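Aminoglycoside N(3)-acetyltransferase (Enterobacter cloacae, PDB 6NP3) catalyses acetyl transfer from acetyl-CoA to the 3-amino group of 2-deoxystreptamine antibiotics, and probably confers resistance to gentamicin, kanamycin, tobramycin, neomycin and apramycin. Local coordinates at residues Q11-L15 against G16-G20; I101-F104 against I105-Y108. One frame throughout, in Å; residues are numbered along the deposited sequence. Where two conformers were deposited one is given.

How the contacts relate
Contacts 1 and 2 are both local: contact 1 is the C-terminal end of helix 5-15, contact 2 the short helix 101-106 with the turn that follows. They come in series along the chain, with centres 21 Å apart and nearest atoms about 9 Å apart, so they do not touch. Both lean on helix 39-50: Leu-12 and Val-17 of contact 1 meet Ala-49, while Ile-101 of contact 2 packs on Val-43. Contact 2 lies closer to the active site. The Ile-101 side chain is about 4 Å from those of Val-27 and Leu-29, which bind acetyl-CoA in other structures of this enzyme, and the Asn-102 side chain is about 10 Å from the bound gentamicin. In contact 1, the Leu-12 side chain remains about 9 Å from that of Val-27.

Contact 1: residues Q11-L15 against G16-G20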
loop_
_atom_site.group_PDB
_atom_site.type_symbol
_atom_site.label_atom_id
_atom_site.label_comp_id
_atom_site.label_asym_id
_atom_site.label_seq_id
_atom_site.Cartn_x
_atom_site.Cartn_y
_atom_site.Cartn_z
ATOM N N GLN A 11 5.836 -6.014 21.597
ATOM C CA GLN A 11 4.435 -5.752 21.268
ATOM C C GLN A 11 4.025 -6.389 19.939
ATOM O O GLN A 11 2.909 -6.914 19.817
ATOM C CB GLN A 11 4.191 -4.249 21.201
ATOM C CG GLN A 11 4.158 -3.545 22.533
ATOM C CD GLN A 11 4.072 -2.057 22.382
ATOM O OE1 GLN A 11 4.681 -1.488 21.498
ATOM N NE2 GLN A 11 3.295 -1.412 23.238
ATOM N N LEU A 12 4.896 -6.334 18.928
ATOM C CA LEU A 12 4.589 -6.958 17.647
ATOM C C LEU A 12 4.469 -8.464 17.792
ATOM O O LEU A 12 3.577 -9.091 17.203
ATOM C CB LEU A 12 5.654 -6.566 16.631
ATOM C CG LEU A 12 5.619 -5.100 16.184
ATOM C CD1 LEU A 12 6.903 -4.687 15.499
ATOM C CD2 LEU A 12 4.435 -4.870 15.266
ATOM N N ARG A 13 5.339 -9.065 18.609
ATOM C CA ARG A 13 5.229 -10.493 18.864
ATOM C C ARG A 13 3.911 -10.804 19.556
ATOM O O ARG A 13 3.235 -11.785 19.217
ATOM C CB ARG A 13 6.419 -10.957 19.705
ATOM C CG ARG A 13 7.758 -10.937 18.978
ATOM C CD ARG A 13 8.142 -12.343 18.522
ATOM N NE ARG A 13 9.385 -12.402 17.756
ATOM C CZ ARG A 13 9.471 -12.135 16.456
ATOM N NH1 ARG A 13 8.391 -11.771 15.772
ATOM N NH2 ARG A 13 10.642 -12.234 15.843
ATOM N N ASP A 14 3.536 -9.986 20.543
ATOM C CA ASP A 14 2.278 -10.224 21.247
ATOM C C ASP A 14 1.102 -10.177 20.282
ATOM O O ASP A 14 0.128 -10.915 20.448
ATOM C CB ASP A 14 2.019 -9.158 22.311
ATOM C CG ASP A 14 2.884 -9.288 23.524
ATOM O OD1 ASP A 14 3.462 -10.362 23.733
ATOM O OD2 ASP A 14 2.958 -8.292 24.267
ATOM N N LEU A 15 1.168 -9.310 19.277
ATOM C CA LEU A 15 0.081 -9.165 18.323
ATOM C C LEU A 15 0.016 -10.325 17.346
ATOM O O LEU A 15 -1.021 -10.534 16.702
ATOM C CB LEU A 15 0.321 -7.871 17.563
ATOM C CG LEU A 15 -0.826 -7.364 16.708
ATOM C CD1 LEU A 15 -1.999 -6.946 17.568
ATOM C CD2 LEU A 15 -0.339 -6.211 15.849
ATOM N N GLY A 16 1.108 -11.065 17.199
ATOM C CA GLY A 16 1.110 -12.236 16.359
ATOM C C GLY A 16 2.070 -12.181 15.197
ATOM O O GLY A 16 2.074 -13.097 14.385
ATOM N N VAL A 17 2.903 -11.158 15.104
ATOM C CA VAL A 17 3.947 -11.176 14.091
ATOM C C VAL A 17 5.005 -12.201 14.462
ATOM O O VAL A 17 5.486 -12.240 15.602
ATOM C CB VAL A 17 4.586 -9.797 13.967
ATOM C CG1 VAL A 17 5.671 -9.836 12.900
ATOM C CG2 VAL A 17 3.552 -8.746 13.580
ATOM N N ARG A 18 5.340 -13.070 13.524
ATOM C CA ARG A 18 6.289 -14.143 13.734
ATOM C C ARG A 18 7.447 -14.024 12.760
ATOM O O ARG A 18 7.317 -13.486 11.651
ATOM C CB ARG A 18 5.620 -15.491 13.527
ATOM C CG ARG A 18 4.535 -15.799 14.545
ATOM C CD ARG A 18 5.125 -16.016 15.936
ATOM N NE ARG A 18 4.121 -16.171 16.985
ATOM C CZ ARG A 18 3.665 -15.183 17.746
ATOM N NH1 ARG A 18 4.085 -13.946 17.571
ATOM N NH2 ARG A 18 2.765 -15.437 18.677
ATOM N N SER A 19 8.602 -14.532 13.189
ATOM C CA SER A 19 9.747 -14.627 12.299
ATOM C C SER A 19 9.336 -15.335 11.018
ATOM O O SER A 19 8.647 -16.362 11.044
ATOM C CB SER A 19 10.893 -15.372 12.994
ATOM O OG SER A 19 11.354 -14.657 14.131
ATOM N N GLY A 20 9.739 -14.757 9.895
ATOM C CA GLY A 20 9.405 -15.288 8.603
ATOM C C GLY A 20 8.166 -14.697 7.966
ATOM O O GLY A 20 7.888 -14.991 6.801
HETATM O O HOH W 1 1.017 -13.753 20.091
#
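The guanidinium of Arg-18 meets Arg-13 O at its edge, NH1 to O 2.8 Å, in a nearly straight bond (175°) that lies in both the guanidinium and the carbonyl plane and uses a carbonyl lone pair. A water lies in the same guanidinium plane; it accepts from Arg-18 NH2 and donates to Asp-14 O. Arg-13 has two conformers, and its side-chain contacts hold for the one described. Its guanidinium also presents an edge, Arg-13 NH1 to Val-17 O 2.9 Å, although the oxygen is tilted from its plane and Ser-19 OG lies oblique to it. Val-17 O receives a second bond from Arg-18 NH1 at 3.0 Å, and the two donors reach it from opposite faces of its carbonyl plane. The Arg-13 chain bends at chi2 (-101°), which brings its end back to the loop; NH1 also bonds to Ala-49 O of helix 39-50.

Along the backbone, helix 5-15 closes in a Schellman motif. Val-17 N bonds to Leu-12 O at 3.0 Å, Gly-16 N makes weak bonds to Leu-12 O and Arg-13 O, and Gly-16 has a phi of 118°, where a CB would collide with Leu-15 O. Leu-12 CB and Val-17 CG2 meet at 4.3 Å on the buried side.

Two arginines thus converge on Val-17 O at a helix C-terminus, where the helix dipole would probably favour positive charge.

Contact 2: residues I101-F104 against I105-Y108; sequences INEF and IRTY
Glu-103 and Arg-106, one helical turn apart, run side by side and join in a two-point salt bridge: Arg-106 NH2 to Glu-103 OE1 at 2.7 Å and Arg-106 NE to Glu-103 OE2 at 2.9 Å. The NE bond is nearly straight (177°) and lies in the guanidinium plane, yet it meets OE2 from above the carboxylate plane; NH2 reaches OE1 on the syn side, though somewhat out of the carboxylate plane. Carboxylate and guanidinium planes are accordingly 52° apart. Both chains bend at chi2 to meet, and Arg-106 first places CG between N and the carbonyl carbon (chi1 78°). Thr-107 CG2 sits 3.5 Å above the guanidinium plane, over its centre.

The hydroxyl of Thr-107 turns back to the preceding turn of the helix. There Thr-107 OG1 donates to Glu-103 O at 2.8 Å on an in-plane lone pair, while Thr-107 N reaches the same oxygen from above the plane. Ile-105 lies alongside Asn-102, with Ile-105 CD1 3.8 Å from Asn-102 OD1; Ile-105 CD1 also meets Ile-101 CG2 at 4.2 Å, the two side chains crossing at a slant.

Helix 101-106 packs against both helix 39-50, touched by Ile-101 and Phe-104, and the central sheet, where Ile-105 rests on Ala-58 of strand 55-59 and Ile-124 of strand 121-124. Tyr-108, just after the helix, adds contacts with Ile-47 and Ile-124. On the salt-bridge side, Glu-103 OE2 bonds to Ala-94 N, tying the helix to the loop before it.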
loop_
_atom_site.group_PDB
_atom_site.type_symbol
_atom_site.label_atom_id
_atom_site.label_comp_id
_atom_site.label_asym_id
_atom_site.label_seq_id
_atom_site.Cartn_x
_atom_site.Cartn_y
_atom_site.Cartn_z
ATOM N N ILE A 101 6.162 7.186 7.674
ATOM C CA ILE A 101 7.093 6.082 7.830
ATOM C C ILE A 101 7.601 5.595 6.482
ATOM O O ILE A 101 8.675 4.989 6.406
ATOM C CB ILE A 101 6.432 4.947 8.635
ATOM C CG1 ILE A 101 7.525 4.067 9.242
ATOM C CG2 ILE A 101 5.504 4.099 7.763
ATOM C CD1 ILE A 101 7.013 2.974 10.130
ATOM N N ASN A 102 6.852 5.829 5.403
ATOM C CA ASN A 102 7.192 5.173 4.146
ATOM C C ASN A 102 8.503 5.676 3.570
ATOM O O ASN A 102 9.215 4.913 2.911
ATOM C CB ASN A 102 6.028 5.291 3.170
ATOM C CG ASN A 102 4.917 4.365 3.523
ATOM O OD1 ASN A 102 5.151 3.280 4.062
ATOM N ND2 ASN A 102 3.694 4.762 3.204
ATOM N N GLU A 103 8.847 6.937 3.795
ATOM C CA GLU A 103 10.138 7.415 3.310
ATOM C C GLU A 103 11.287 6.738 4.042
ATOM O O GLU A 103 12.338 6.504 3.442
ATOM C CB GLU A 103 10.179 8.942 3.417
ATOM C CG GLU A 103 11.480 9.599 2.974
ATOM C CD GLU A 103 11.744 9.500 1.482
ATOM O OE1 GLU A 103 12.761 10.078 1.021
ATOM O OE2 GLU A 103 10.954 8.853 0.744
ATOM N N PHE A 104 11.090 6.392 5.320
ATOM C CA PHE A 104 12.099 5.643 6.059
ATOM C C PHE A 104 12.191 4.216 5.543
ATOM O O PHE A 104 13.286 3.668 5.417
ATOM C CB PHE A 104 11.782 5.641 7.557
ATOM C CG PHE A 104 11.896 6.991 8.201
ATOM C CD1 PHE A 104 10.845 7.884 8.157
ATOM C CD2 PHE A 104 13.068 7.380 8.825
ATOM C CE1 PHE A 104 10.954 9.142 8.727
ATOM C CE2 PHE A 104 13.181 8.625 9.404
ATOM C CZ PHE A 104 12.132 9.509 9.359
ATOM N N ILE A 105 11.053 3.583 5.250
ATOM C CA ILE A 105 11.092 2.240 4.678
ATOM C C ILE A 105 11.844 2.239 3.350
ATOM O O ILE A 105 12.739 1.419 3.107
ATOM C CB ILE A 105 9.660 1.685 4.531
ATOM C CG1 ILE A 105 9.023 1.476 5.913
ATOM C CG2 ILE A 105 9.680 0.384 3.741
ATOM C CD1 ILE A 105 7.580 0.993 5.880
ATOM N N ARG A 106 11.462 3.133 2.448
ATOM C CA ARG A 106 12.000 3.031 1.103
ATOM C C ARG A 106 13.490 3.358 1.035
ATOM O O ARG A 106 14.173 2.869 0.133
ATOM C CB ARG A 106 11.178 3.871 0.123
ATOM C CG ARG A 106 11.442 5.352 0.164
ATOM C CD ARG A 106 12.348 5.795 -0.977
ATOM N NE ARG A 106 12.640 7.217 -0.876
ATOM C CZ ARG A 106 13.672 7.804 -1.458
ATOM N NH1 ARG A 106 14.444 7.107 -2.272
ATOM N NH2 ARG A 106 13.880 9.098 -1.271
ATOM N N THR A 107 14.015 4.160 1.963
ATOM C CA THR A 107 15.448 4.455 2.008
ATOM C C THR A 107 16.259 3.444 2.817
ATOM O O THR A 107 17.482 3.600 2.944
ATOM C CB THR A 107 15.690 5.874 2.555
ATOM O OG1 THR A 107 15.092 6.011 3.845
ATOM C CG2 THR A 107 15.146 6.922 1.596
ATOM N N TYR A 108 15.627 2.426 3.374
ATOM C CA TYR A 108 16.369 1.431 4.134
ATOM C C TYR A 108 17.347 0.706 3.217
ATOM O O TYR A 108 17.008 0.359 2.079
ATOM C CB TYR A 108 15.396 0.424 4.735
ATOM C CG TYR A 108 16.028 -0.464 5.763
ATOM C CD1 TYR A 108 16.257 0.014 7.042
ATOM C CD2 TYR A 108 16.402 -1.768 5.459
ATOM C CE1 TYR A 108 16.846 -0.767 7.997
ATOM C CE2 TYR A 108 16.991 -2.567 6.422
ATOM C CZ TYR A 108 17.198 -2.050 7.683
ATOM O OH TYR A 108 17.782 -2.830 8.651
#